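B-agarase (PDB 5Z6P) breaks down agar as a glycoside hydrolase of family 50, probably by cutting the beta-galactosidic linkages of the polysaccharide chain. Local coordinates at residues A[301-306]-A[429-434]; A[449-454]-A[499-504]; A[712-717]-A[734-739]. One frame throughout, in Å; residues are numbered along the deposited sequence.

How the interactions relate
All three contacts are buried, and they lie in neighbouring parts of what is probably a (beta/alpha)8 barrel. Interactions 1 and 3 share a sheet, since strands 299-305 and 709-714 are neighbours in it; interaction 2 joins the parallel strands 449-453 and 501-506. Segment 429-434 bridges the two groups, touching Phe450 on one flank and strand 299-305 on the other. Their chemistry changes with position. Interaction 2 relies on parallel backbone bonds interrupted by a bulge, with apolar packing. Interaction 1 replaces part of such pairing with a threonine hydroxyl and a water. Interaction 3, where strand 709-714 gives way to loop, depends on a tyrosine hydroxyl, an aromatic pair and loop backbone.

Interaction 1: A[301-306]-A[429-434]; sequences FATGLD and GFTCLG
Thr431 and Thr303 meet where an irregular segment runs beside a strand, and the hydroxyl of Thr431 does the work of a backbone group. With chi1 at 48°, OG1 lies between its own backbone N and carbonyl carbon, facing strand 299-305. There it accepts a nearly straight bond from Thr303 N (2.9 Å to OG1) and donates to Phe301 O (2.7 Å from OG1), reaching that oxygen in the carbonyl plane on a lone pair. One oxygen thus grips two groups of the strand backbone. Thr303 OG1 has its stronger partner in Asn755 of helix 745-762 and only a weak bond from Thr431 N.

The ring of Phe430 swings the other way, along the strand toward Leu305. Thr303 CB lies at its edge, in plane, and Gly304 C is above one face, displaced toward the rim. The side chains of Leu305 and Phe430 cross at about a right angle, Leu305 CD2 resting 3.6 Å from Phe430 CZ. Glycine at 304 lets the backbone of Cys432 come close, its O 3.5 Å from Gly304 CA in a CA-H...O contact. Farther on, a water fills in for direct pairing: it accepts from Leu305 N and donates to Cys432 O (2.7 Å from the water oxygen). Direct bonding resumes at Gly434 N, which reaches Leu305 O at 2.9 Å, tilted 34° from the carbonyl plane.

Segment 429-434 follows helix 413-428 and also bonds to strand 449-453, consistent with the place of a second strand in a (beta/alpha)8 barrel, here irregular and joined to the first partly through a side chain and a water.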
ATOM      1  N   PHE A 301      -6.055 -13.006 -18.256  1.00 16.28           N
ATOM      2  CA  PHE A 301      -6.311 -11.998 -17.262  1.00 14.95           C
ATOM      3  C   PHE A 301      -5.504 -12.417 -16.017  1.00 17.60           C
ATOM      4  O   PHE A 301      -5.556 -13.569 -15.592  1.00 15.32           O
ATOM      5  CB  PHE A 301      -7.806 -11.883 -16.985  1.00 11.68           C
ATOM      6  CG  PHE A 301      -8.186 -10.712 -16.109  1.00 14.66           C
ATOM      7  CD1 PHE A 301      -8.457  -9.466 -16.664  1.00 15.52           C
ATOM      8  CD2 PHE A 301      -8.301 -10.868 -14.727  1.00 17.17           C
ATOM      9  CE1 PHE A 301      -8.820  -8.394 -15.868  1.00 14.65           C
ATOM     10  CE2 PHE A 301      -8.659  -9.805 -13.916  1.00 16.54           C
ATOM     11  CZ  PHE A 301      -8.926  -8.567 -14.481  1.00 17.80           C
ATOM     12  N   ALA A 302      -4.731 -11.491 -15.461  1.00 15.87           N
ATOM     13  CA  ALA A 302      -3.747 -11.847 -14.420  1.00 18.04           C
ATOM     14  C   ALA A 302      -4.269 -11.663 -13.001  1.00 14.72           C
ATOM     15  O   ALA A 302      -4.499 -10.547 -12.570  1.00 17.04           O
ATOM     16  CB  ALA A 302      -2.464 -11.030 -14.601  1.00 14.67           C
ATOM     17  N   THR A 303      -4.437 -12.761 -12.268  1.00 12.19           N
ATOM     18  CA  THR A 303      -4.796 -12.660 -10.853  1.00 12.96           C
ATOM     19  C   THR A 303      -3.788 -13.445 -10.023  1.00 13.54           C
ATOM     20  O   THR A 303      -3.366 -14.533 -10.412  1.00 18.48           O
ATOM     21  CB  THR A 303      -6.236 -13.177 -10.560  1.00 16.84           C
ATOM     22  OG1 THR A 303      -6.371 -14.531 -11.017  1.00 16.06           O
ATOM     23  CG2 THR A 303      -7.278 -12.294 -11.261  1.00 18.57           C
ATOM     24  N   GLY A 304      -3.397 -12.883  -8.886  1.00 14.72           N
ATOM     25  CA  GLY A 304      -2.377 -13.501  -8.054  1.00 16.05           C
ATOM     26  C   GLY A 304      -1.952 -12.630  -6.895  1.00 14.49           C
ATOM     27  O   GLY A 304      -2.485 -11.542  -6.717  1.00 16.35           O
ATOM     28  N   LEU A 305      -0.979 -13.109  -6.127  1.00 12.14           N
ATOM     29  CA  LEU A 305      -0.551 -12.455  -4.896  1.00 13.80           C
ATOM     30  C   LEU A 305       0.896 -11.972  -4.978  1.00 13.12           C
ATOM     31  O   LEU A 305       1.722 -12.567  -5.654  1.00 12.02           O
ATOM     32  CB  LEU A 305      -0.690 -13.410  -3.708  1.00 13.70           C
ATOM     33  CG  LEU A 305      -1.977 -14.247  -3.628  1.00 12.83           C
ATOM     34  CD1 LEU A 305      -1.927 -15.196  -2.428  1.00 12.67           C
ATOM     35  CD2 LEU A 305      -3.203 -13.357  -3.558  1.00 15.19           C
ATOM     36  N   ASP A 306       1.174 -10.879  -4.290  1.00 12.21           N
ATOM     37  CA  ASP A 306       2.515 -10.355  -4.186  1.00 14.50           C
ATOM     38  C   ASP A 306       3.284 -10.991  -3.021  1.00 14.45           C
ATOM     39  O   ASP A 306       2.688 -11.580  -2.125  1.00 14.12           O
ATOM     40  CB  ASP A 306       2.474  -8.844  -3.998  1.00 12.32           C
ATOM     41  CG  ASP A 306       1.838  -8.128  -5.163  1.00 16.75           C
ATOM     42  OD1 ASP A 306       1.992  -8.568  -6.327  1.00 12.03           O
ATOM     43  OD2 ASP A 306       1.164  -7.126  -4.881  1.00 18.94           O
ATOM     44  N   GLY A 429      -7.378 -20.815  -8.174  1.00 17.31           N
ATOM     45  CA  GLY A 429      -7.726 -20.239  -9.461  1.00 18.09           C
ATOM     46  C   GLY A 429      -6.854 -19.098  -9.969  1.00 17.39           C
ATOM     47  O   GLY A 429      -7.093 -18.580 -11.057  1.00 18.75           O
ATOM     48  N   PHE A 430      -5.845 -18.697  -9.194  1.00 18.93           N
ATOM     49  CA  PHE A 430      -5.016 -17.573  -9.613  1.00 17.33           C
ATOM     50  C   PHE A 430      -4.262 -17.963 -10.855  1.00 18.07           C
ATOM     51  O   PHE A 430      -3.862 -19.107 -10.989  1.00 18.58           O
ATOM     52  CB  PHE A 430      -4.041 -17.145  -8.517  1.00 16.85           C
ATOM     53  CG  PHE A 430      -4.682 -16.385  -7.406  1.00 16.64           C
ATOM     54  CD1 PHE A 430      -5.330 -15.183  -7.652  1.00 14.42           C
ATOM     55  CD2 PHE A 430      -4.649 -16.875  -6.105  1.00 16.70           C
ATOM     56  CE1 PHE A 430      -5.915 -14.483  -6.624  1.00 13.62           C
ATOM     57  CE2 PHE A 430      -5.234 -16.173  -5.074  1.00 16.05           C
ATOM     58  CZ  PHE A 430      -5.877 -14.985  -5.332  1.00 13.48           C
ATOM     59  N   THR A 431      -4.094 -17.013 -11.771  1.00 19.08           N
ATOM     60  CA  THR A 431      -3.424 -17.285 -13.033  1.00 16.42           C
ATOM     61  C   THR A 431      -1.951 -16.902 -13.037  1.00 19.27           C
ATOM     62  O   THR A 431      -1.271 -17.037 -14.065  1.00 16.96           O
ATOM     63  CB  THR A 431      -4.116 -16.541 -14.196  1.00 20.01           C
ATOM     64  OG1 THR A 431      -4.333 -15.176 -13.830  1.00 18.13           O
ATOM     65  CG2 THR A 431      -5.467 -17.209 -14.519  1.00 17.13           C
ATOM     66  N   CYS A 432      -1.466 -16.411 -11.900  1.00 16.02           N
ATOM     67  CA  CYS A 432      -0.053 -16.080 -11.773  1.00 17.76           C
ATOM     68  C   CYS A 432       0.426 -16.006 -10.346  1.00 15.48           C
ATOM     69  O   CYS A 432      -0.357 -15.989  -9.408  1.00 15.76           O
ATOM     70  CB  CYS A 432       0.265 -14.731 -12.432  1.00 16.68           C
ATOM     71  SG  CYS A 432      -0.291 -13.311 -11.459  1.00 17.50           S
ATOM     72  N   LEU A 433       1.746 -15.943 -10.236  1.00 18.22           N
ATOM     73  CA  LEU A 433       2.457 -15.488  -9.067  1.00 13.76           C
ATOM     74  C   LEU A 433       2.797 -14.021  -9.324  1.00 16.41           C
ATOM     75  O   LEU A 433       3.299 -13.684 -10.402  1.00 15.75           O
ATOM     76  CB  LEU A 433       3.728 -16.315  -8.845  1.00 15.26           C
ATOM     77  CG  LEU A 433       3.560 -17.845  -8.827  1.00 14.67           C
ATOM     78  CD1 LEU A 433       4.908 -18.553  -8.736  1.00 13.46           C
ATOM     79  CD2 LEU A 433       2.674 -18.247  -7.684  1.00 16.17           C
ATOM     80  N   GLY A 434       2.525 -13.162  -8.344  1.00 12.70           N
ATOM     81  CA  GLY A 434       2.640 -11.730  -8.505  1.00 14.00           C
ATOM     82  C   GLY A 434       4.032 -11.155  -8.324  1.00 15.18           C
ATOM     83  O   GLY A 434       5.019 -11.850  -8.494  1.00 13.96           O
TER
HETATM   84  O   HOH W   1      -0.154 -15.808  -6.674  1.00 16.64           O

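Interaction 2: A[449-454]-A[499-504]; sequences FFANGW and PWCVGI
Phe449 begins the pairing of strands 449-453 and 501-506 with two backbone hydrogen bonds: its N donates to Trp500 O (3.0 Å from N to O), and its O accepts from Val502 N (2.8 Å from O to N). The third bond, from Ala451 N to Gly503 O at 2.9 Å, comes one residue later along the second strand than regular parallel pairing would put it. Val502 and Gly503 together stand opposite Phe450, a beta bulge, and the helix-like backbone angles of Val502 (phi -67°, psi -43°) absorb the extra residue. CA-H...O contacts, among them Ile504 CA to Ala451 O at 3.3 Å, add to the polar seam.

The bulge turns Val502 toward the first strand, where its side chain lies across the ring of Phe450. CB sits over one face in a CH-pi contact, 3.8 Å from the ring centroid, and CG1 packs against Phe450 CZ at 3.4 Å. That ring also meets His713 edge-to-face and touches Ala302.

On the opposite face are Phe449, Ala451, Cys501 and Ile504, the first three packed against helix 478-495. A chi1 of 66° holds the Phe449 ring between its own N and carbonyl carbon, folded back over Cys501, whose CA stands over one face. The cysteine sulfur approaches the same ring obliquely, 4.6 Å from SG to its centroid, and also touches Ala451 CB, 3.7 Å from SG.

Polar bonding across the strands is therefore confined to main chain, which sets the register, bulge included; the side chains that meet are apolar and contribute burial and fit.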
ATOM      1  N   PHE A 449       4.401 -16.182 -13.886  1.00 17.61           N
ATOM      2  CA  PHE A 449       4.851 -15.314 -12.811  1.00 18.08           C
ATOM      3  C   PHE A 449       5.236 -13.931 -13.360  1.00 17.71           C
ATOM      4  O   PHE A 449       5.429 -13.775 -14.559  1.00 17.33           O
ATOM      5  CB  PHE A 449       6.036 -15.944 -12.079  1.00 15.61           C
ATOM      6  CG  PHE A 449       7.264 -16.068 -12.931  1.00 18.48           C
ATOM      7  CD1 PHE A 449       7.456 -17.170 -13.743  1.00 17.87           C
ATOM      8  CD2 PHE A 449       8.227 -15.075 -12.928  1.00 15.31           C
ATOM      9  CE1 PHE A 449       8.581 -17.269 -14.542  1.00 15.18           C
ATOM     10  CE2 PHE A 449       9.333 -15.169 -13.729  1.00 13.56           C
ATOM     11  CZ  PHE A 449       9.511 -16.262 -14.539  1.00 13.56           C
ATOM     12  N   PHE A 450       5.329 -12.945 -12.477  1.00 15.18           N
ATOM     13  CA  PHE A 450       5.790 -11.620 -12.848  1.00 15.17           C
ATOM     14  C   PHE A 450       7.195 -11.405 -12.264  1.00 16.29           C
ATOM     15  O   PHE A 450       7.456 -11.778 -11.137  1.00 17.02           O
ATOM     16  CB  PHE A 450       4.812 -10.556 -12.355  1.00 12.46           C
ATOM     17  CG  PHE A 450       3.526 -10.481 -13.157  1.00 16.56           C
ATOM     18  CD1 PHE A 450       2.563 -11.482 -13.083  1.00 15.24           C
ATOM     19  CD2 PHE A 450       3.278  -9.394 -13.978  1.00 13.43           C
ATOM     20  CE1 PHE A 450       1.389 -11.391 -13.830  1.00 15.45           C
ATOM     21  CE2 PHE A 450       2.101  -9.296 -14.726  1.00 14.15           C
ATOM     22  CZ  PHE A 450       1.155 -10.291 -14.649  1.00 11.04           C
ATOM     23  N   ALA A 451       8.101 -10.834 -13.051  1.00 17.20           N
ATOM     24  CA  ALA A 451       9.473 -10.577 -12.605  1.00 16.48           C
ATOM     25  C   ALA A 451       9.630  -9.108 -12.200  1.00 14.70           C
ATOM     26  O   ALA A 451       8.820  -8.266 -12.584  1.00 14.83           O
ATOM     27  CB  ALA A 451      10.475 -10.931 -13.699  1.00 13.57           C
ATOM     28  N   ASN A 452      10.664  -8.815 -11.419  1.00 16.21           N
ATOM     29  CA  ASN A 452      10.909  -7.465 -10.932  1.00 16.34           C
ATOM     30  C   ASN A 452      12.400  -7.174 -10.812  1.00 17.68           C
ATOM     31  O   ASN A 452      13.200  -8.078 -10.576  1.00 17.49           O
ATOM     32  CB  ASN A 452      10.263  -7.260  -9.578  1.00 16.38           C
ATOM     33  CG  ASN A 452      11.052  -7.918  -8.465  1.00 17.18           C
ATOM     34  OD1 ASN A 452      10.887  -9.107  -8.197  1.00 18.17           O
ATOM     35  ND2 ASN A 452      11.939  -7.160  -7.839  1.00 13.69           N
ATOM     36  N   GLY A 453      12.752  -5.905 -10.956  1.00 13.47           N
ATOM     37  CA  GLY A 453      14.095  -5.452 -10.704  1.00 13.79           C
ATOM     38  C   GLY A 453      14.043  -4.051 -10.141  1.00 13.84           C
ATOM     39  O   GLY A 453      13.081  -3.328 -10.360  1.00 15.15           O
ATOM     40  N   TRP A 454      15.081  -3.684  -9.404  1.00 12.60           N
ATOM     41  CA  TRP A 454      15.279  -2.325  -8.894  1.00 13.41           C
ATOM     42  C   TRP A 454      16.486  -1.700  -9.560  1.00 14.95           C
ATOM     43  O   TRP A 454      17.521  -2.343  -9.652  1.00 17.19           O
ATOM     44  CB  TRP A 454      15.536  -2.311  -7.391  1.00 17.13           C
ATOM     45  CG  TRP A 454      14.500  -2.957  -6.533  1.00 18.18           C
ATOM     46  CD1 TRP A 454      14.496  -4.240  -6.075  1.00 18.67           C
ATOM     47  CD2 TRP A 454      13.340  -2.329  -6.000  1.00 17.72           C
ATOM     48  NE1 TRP A 454      13.386  -4.456  -5.283  1.00 21.69           N
ATOM     49  CE2 TRP A 454      12.659  -3.297  -5.227  1.00 20.34           C
ATOM     50  CE3 TRP A 454      12.816  -1.039  -6.082  1.00 17.72           C
ATOM     51  CZ2 TRP A 454      11.475  -3.011  -4.556  1.00 22.38           C
ATOM     52  CZ3 TRP A 454      11.631  -0.761  -5.416  1.00 20.16           C
ATOM     53  CH2 TRP A 454      10.976  -1.744  -4.664  1.00 19.58           C
ATOM     54  N   PRO A 499       8.991 -18.217 -21.349  1.00 22.48           N
ATOM     55  CA  PRO A 499       7.682 -17.672 -21.714  1.00 19.12           C
ATOM     56  C   PRO A 499       6.708 -17.640 -20.536  1.00 19.36           C
ATOM     57  O   PRO A 499       5.696 -16.962 -20.622  1.00 17.79           O
ATOM     58  CB  PRO A 499       7.191 -18.631 -22.799  1.00 18.64           C
ATOM     59  CG  PRO A 499       7.901 -19.895 -22.492  1.00 24.00           C
ATOM     60  CD  PRO A 499       9.262 -19.494 -22.023  1.00 19.73           C
ATOM     61  N   TRP A 500       7.025 -18.348 -19.457  1.00 19.03           N
ATOM     62  CA  TRP A 500       6.204 -18.330 -18.247  1.00 20.51           C
ATOM     63  C   TRP A 500       6.260 -16.988 -17.508  1.00 19.24           C
ATOM     64  O   TRP A 500       5.459 -16.736 -16.612  1.00 18.65           O
ATOM     65  CB  TRP A 500       6.637 -19.444 -17.280  1.00 22.41           C
ATOM     66  CG  TRP A 500       6.238 -20.834 -17.704  1.00 20.91           C
ATOM     67  CD1 TRP A 500       7.009 -21.739 -18.368  1.00 22.75           C
ATOM     68  CD2 TRP A 500       4.979 -21.470 -17.479  1.00 17.70           C
ATOM     69  NE1 TRP A 500       6.308 -22.901 -18.572  1.00 25.11           N
ATOM     70  CE2 TRP A 500       5.059 -22.763 -18.033  1.00 22.68           C
ATOM     71  CE3 TRP A 500       3.791 -21.075 -16.865  1.00 19.20           C
ATOM     72  CZ2 TRP A 500       3.989 -23.665 -17.989  1.00 21.39           C
ATOM     73  CZ3 TRP A 500       2.730 -21.971 -16.824  1.00 18.91           C
ATOM     74  CH2 TRP A 500       2.841 -23.253 -17.378  1.00 18.25           C
ATOM     75  N   CYS A 501       7.221 -16.136 -17.863  1.00 20.61           N
ATOM     76  CA  CYS A 501       7.283 -14.801 -17.275  1.00 17.73           C
ATOM     77  C   CYS A 501       6.336 -13.872 -17.993  1.00 17.27           C
ATOM     78  O   CYS A 501       6.570 -13.539 -19.141  1.00 19.58           O
ATOM     79  CB  CYS A 501       8.698 -14.212 -17.331  1.00 15.72           C
ATOM     80  SG  CYS A 501       8.759 -12.545 -16.614  1.00 16.98           S
ATOM     81  N   VAL A 502       5.287 -13.435 -17.315  1.00 19.23           N
ATOM     82  CA  VAL A 502       4.278 -12.602 -17.953  1.00 16.76           C
ATOM     83  C   VAL A 502       4.837 -11.235 -18.323  1.00 18.63           C
ATOM     84  O   VAL A 502       4.579 -10.721 -19.411  1.00 15.84           O
ATOM     85  CB  VAL A 502       3.042 -12.399 -17.055  1.00 15.86           C
ATOM     86  CG1 VAL A 502       2.067 -11.488 -17.748  1.00 15.34           C
ATOM     87  CG2 VAL A 502       2.379 -13.747 -16.750  1.00 16.25           C
ATOM     88  N   GLY A 503       5.609 -10.661 -17.403  1.00 12.94           N
ATOM     89  CA  GLY A 503       6.186  -9.352 -17.614  1.00 16.36           C
ATOM     90  C   GLY A 503       7.093  -8.933 -16.475  1.00 14.31           C
ATOM     91  O   GLY A 503       7.186  -9.608 -15.463  1.00 13.57           O
ATOM     92  N   ILE A 504       7.750  -7.791 -16.656  1.00 17.76           N
ATOM     93  CA  ILE A 504       8.755  -7.308 -15.727  1.00 15.53           C
ATOM     94  C   ILE A 504       8.403  -5.930 -15.188  1.00 16.86           C
ATOM     95  O   ILE A 504       8.242  -4.988 -15.957  1.00 14.72           O
ATOM     96  CB  ILE A 504      10.132  -7.233 -16.405  1.00 16.55           C
ATOM     97  CG1 ILE A 504      10.462  -8.576 -17.079  1.00 16.37           C
ATOM     98  CG2 ILE A 504      11.202  -6.800 -15.390  1.00 16.57           C
ATOM     99  CD1 ILE A 504      11.399  -8.451 -18.240  1.00 17.88           C
TER

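Interaction 3: A[712-717]-A[734-739]; sequences AHYFQY and IGFVSI
Aromatic packing and main-chain hydrogen bonds join Tyr714, Phe715, Gln716 and Tyr717, where strand 709-714 gives way to loop, to the segment 734-739 that leads toward helix 745-762. The centrepiece is a T-shaped pair: the edge of Phe736 points at the face of Tyr714, CE1 of Phe736 standing 3.8 Å above the middle of the Tyr714 ring, with the planes at 78°. Tyr714 CG is anti to the backbone N (chi1 -180°), which extends the phenol outward so that OH can donate to Ile734 O at 2.8 Å. The hydroxyl arrives from above the carbonyl plane, 38° out of it, and has a second partner in Arg692.

Strand 709-714, paired in parallel with strand 299-305, is probably the last of a (beta/alpha)8 barrel, and the chain leaves it through a cis peptide bond between Phe715 and Gln716. A non-proline cis peptide after the eighth strand recurs in clan A glycosidases, where this end of the barrel carries the substrate cleft.

Beyond the cis bond, Tyr717 O serves two successive amides of the loop, Val737 N at 3.0 Å and, weakly, Phe736 N. Gln716 O receives a CA-H...O contact from Gly735 CA (3.5 Å from O to CA).

Ile734 adds apolar contacts. Its CD1 meets the edge of the Phe715 ring, 3.8 Å from CD1 of that ring, and touches CG of Gln716 at 3.7 Å, the two side chains running obliquely to each other. Tyr717 CE1 lies 3.8 Å from Val737 CG1, while the tyrosine hydroxyl binds Arg424 and Thr421 of helix 413-428.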
ATOM      1  N   ALA A 712      -5.023  -7.838 -11.670  1.00 16.01           N
ATOM      2  CA  ALA A 712      -4.909  -7.226 -10.351  1.00 16.19           C
ATOM      3  C   ALA A 712      -4.179  -8.169  -9.382  1.00 17.26           C
ATOM      4  O   ALA A 712      -4.510  -9.349  -9.263  1.00 14.78           O
ATOM      5  CB  ALA A 712      -6.303  -6.836  -9.789  1.00 16.17           C
ATOM      6  N   HIS A 713      -3.160  -7.636  -8.719  1.00 15.54           N
ATOM      7  CA  HIS A 713      -2.350  -8.415  -7.797  1.00 15.60           C
ATOM      8  C   HIS A 713      -2.572  -7.943  -6.363  1.00 15.83           C
ATOM      9  O   HIS A 713      -2.586  -6.748  -6.090  1.00 16.17           O
ATOM     10  CB  HIS A 713      -0.872  -8.331  -8.157  1.00 13.16           C
ATOM     11  CG  HIS A 713      -0.542  -8.880  -9.506  1.00 14.53           C
ATOM     12  ND1 HIS A 713       0.591  -8.517 -10.202  1.00 16.39           N
ATOM     13  CD2 HIS A 713      -1.205  -9.757 -10.299  1.00 13.76           C
ATOM     14  CE1 HIS A 713       0.624  -9.160 -11.351  1.00 15.89           C
ATOM     15  NE2 HIS A 713      -0.451  -9.917 -11.439  1.00 18.07           N
ATOM     16  N   TYR A 714      -2.726  -8.909  -5.461  1.00 15.47           N
ATOM     17  CA  TYR A 714      -3.083  -8.666  -4.082  1.00 12.14           C
ATOM     18  C   TYR A 714      -1.847  -8.675  -3.171  1.00 13.47           C
ATOM     19  O   TYR A 714      -1.029  -9.591  -3.204  1.00 11.91           O
ATOM     20  CB  TYR A 714      -4.116  -9.710  -3.610  1.00 15.90           C
ATOM     21  CG  TYR A 714      -4.558  -9.540  -2.170  1.00 12.73           C
ATOM     22  CD1 TYR A 714      -3.771 -10.009  -1.119  1.00 12.93           C
ATOM     23  CD2 TYR A 714      -5.737  -8.900  -1.856  1.00 12.76           C
ATOM     24  CE1 TYR A 714      -4.152  -9.845   0.183  1.00 10.64           C
ATOM     25  CE2 TYR A 714      -6.129  -8.730  -0.545  1.00 13.52           C
ATOM     26  CZ  TYR A 714      -5.331  -9.217   0.471  1.00 11.66           C
ATOM     27  OH  TYR A 714      -5.689  -9.041   1.773  1.00 12.25           O
ATOM     28  N   PHE A 715      -1.732  -7.641  -2.351  1.00 11.56           N
ATOM     29  CA  PHE A 715      -0.599  -7.522  -1.432  1.00 14.43           C
ATOM     30  C   PHE A 715      -1.119  -7.872  -0.037  1.00 12.31           C
ATOM     31  O   PHE A 715      -1.745  -7.040   0.593  1.00 12.66           O
ATOM     32  CB  PHE A 715      -0.011  -6.101  -1.481  1.00 12.24           C
ATOM     33  CG  PHE A 715       1.351  -5.961  -0.834  1.00 13.25           C
ATOM     34  CD1 PHE A 715       1.487  -5.986   0.541  1.00 14.00           C
ATOM     35  CD2 PHE A 715       2.484  -5.773  -1.601  1.00 13.70           C
ATOM     36  CE1 PHE A 715       2.735  -5.842   1.147  1.00 14.48           C
ATOM     37  CE2 PHE A 715       3.735  -5.626  -1.000  1.00 13.90           C
ATOM     38  CZ  PHE A 715       3.850  -5.655   0.379  1.00 13.02           C
ATOM     39  N   GLN A 716      -0.832  -9.065   0.479  1.00 10.71           N
ATOM     40  CA  GLN A 716       0.230  -9.958   0.050  1.00 12.29           C
ATOM     41  C   GLN A 716      -0.140 -11.403   0.437  1.00 12.74           C
ATOM     42  O   GLN A 716      -1.160 -11.628   1.073  1.00 13.41           O
ATOM     43  CB  GLN A 716       1.561  -9.556   0.711  1.00 11.53           C
ATOM     44  CG  GLN A 716       1.437  -9.534   2.234  1.00 13.95           C
ATOM     45  CD  GLN A 716       2.714  -9.151   2.977  1.00 16.06           C
ATOM     46  OE1 GLN A 716       3.767  -8.993   2.379  1.00 17.02           O
ATOM     47  NE2 GLN A 716       2.610  -9.010   4.302  1.00 16.67           N
ATOM     48  N   TYR A 717       0.695 -12.362   0.046  1.00 15.01           N
ATOM     49  CA  TYR A 717       0.486 -13.788   0.329  1.00 15.60           C
ATOM     50  C   TYR A 717       0.291 -14.040   1.834  1.00 17.23           C
ATOM     51  O   TYR A 717      -0.715 -14.596   2.257  1.00 14.32           O
ATOM     52  CB  TYR A 717       1.678 -14.582  -0.178  1.00 14.94           C
ATOM     53  CG  TYR A 717       1.604 -16.094  -0.108  1.00 15.33           C
ATOM     54  CD1 TYR A 717       0.389 -16.763  -0.034  1.00 16.45           C
ATOM     55  CD2 TYR A 717       2.770 -16.850  -0.146  1.00 14.41           C
ATOM     56  CE1 TYR A 717       0.330 -18.133   0.004  1.00 13.25           C
ATOM     57  CE2 TYR A 717       2.728 -18.227  -0.101  1.00 15.66           C
ATOM     58  CZ  TYR A 717       1.492 -18.869  -0.031  1.00 17.32           C
ATOM     59  OH  TYR A 717       1.422 -20.245   0.007  1.00 16.39           O
ATOM     60  N   ILE A 734      -3.219  -8.607   6.551  1.00 14.42           N
ATOM     61  CA  ILE A 734      -3.513  -8.533   5.114  1.00 15.43           C
ATOM     62  C   ILE A 734      -3.222  -9.800   4.324  1.00 12.34           C
ATOM     63  O   ILE A 734      -3.398  -9.837   3.121  1.00 14.35           O
ATOM     64  CB  ILE A 734      -2.734  -7.379   4.451  1.00 15.00           C
ATOM     65  CG1 ILE A 734      -1.224  -7.526   4.716  1.00 13.86           C
ATOM     66  CG2 ILE A 734      -3.279  -6.060   4.935  1.00 13.93           C
ATOM     67  CD1 ILE A 734      -0.354  -6.697   3.798  1.00 15.69           C
ATOM     68  N   GLY A 735      -2.794 -10.854   4.998  1.00 13.99           N
ATOM     69  CA  GLY A 735      -2.429 -12.049   4.288  1.00 12.66           C
ATOM     70  C   GLY A 735      -3.587 -12.892   3.779  1.00 16.68           C
ATOM     71  O   GLY A 735      -4.704 -12.835   4.295  1.00 17.61           O
ATOM     72  N   PHE A 736      -3.294 -13.679   2.757  1.00 16.70           N
ATOM     73  CA  PHE A 736      -4.131 -14.817   2.402  1.00 20.09           C
ATOM     74  C   PHE A 736      -3.917 -15.971   3.372  1.00 17.73           C
ATOM     75  O   PHE A 736      -4.837 -16.747   3.622  1.00 15.86           O
ATOM     76  CB  PHE A 736      -3.859 -15.271   0.974  1.00 15.54           C
ATOM     77  CG  PHE A 736      -4.914 -14.827   0.014  1.00 16.87           C
ATOM     78  CD1 PHE A 736      -5.080 -13.484  -0.266  1.00 15.59           C
ATOM     79  CD2 PHE A 736      -5.768 -15.749  -0.577  1.00 17.20           C
ATOM     80  CE1 PHE A 736      -6.069 -13.064  -1.132  1.00 15.69           C
ATOM     81  CE2 PHE A 736      -6.758 -15.342  -1.440  1.00 14.69           C
ATOM     82  CZ  PHE A 736      -6.913 -13.997  -1.721  1.00 18.54           C
ATOM     83  N   VAL A 737      -2.706 -16.067   3.917  1.00 17.90           N
ATOM     84  CA  VAL A 737      -2.405 -17.076   4.926  1.00 15.32           C
ATOM     85  C   VAL A 737      -1.909 -16.439   6.220  1.00 15.26           C
ATOM     86  O   VAL A 737      -1.302 -15.383   6.204  1.00 14.59           O
ATOM     87  CB  VAL A 737      -1.378 -18.101   4.419  1.00 14.87           C
ATOM     88  CG1 VAL A 737      -1.820 -18.682   3.096  1.00 15.15           C
ATOM     89  CG2 VAL A 737       0.021 -17.505   4.303  1.00 14.12           C
ATOM     90  N   SER A 738      -2.190 -17.085   7.348  1.00 18.72           N
ATOM     91  CA  SER A 738      -1.711 -16.585   8.631  1.00 16.94           C
ATOM     92  C   SER A 738      -0.207 -16.759   8.767  1.00 14.13           C
ATOM     93  O   SER A 738       0.448 -17.326   7.906  1.00 15.86           O
ATOM     94  CB  SER A 738      -2.399 -17.303   9.793  1.00 14.51           C
ATOM     95  OG  SER A 738      -1.970 -18.645   9.834  1.00 17.56           O
ATOM     96  N   ILE A 739       0.322 -16.303   9.890  1.00 12.81           N
ATOM     97  CA  ILE A 739       1.738 -16.473  10.183  1.00 14.71           C
ATOM     98  C   ILE A 739       2.045 -17.950  10.478  1.00 18.36           C
ATOM     99  O   ILE A 739       3.203 -18.370  10.445  1.00 17.99           O
ATOM    100  CB  ILE A 739       2.174 -15.564  11.364  1.00 15.50           C
ATOM    101  CG1 ILE A 739       3.694 -15.359  11.369  1.00 15.74           C
ATOM    102  CG2 ILE A 739       1.650 -16.095  12.697  1.00 16.52           C
ATOM    103  CD1 ILE A 739       4.174 -14.548  10.236  1.00 16.35           C
TER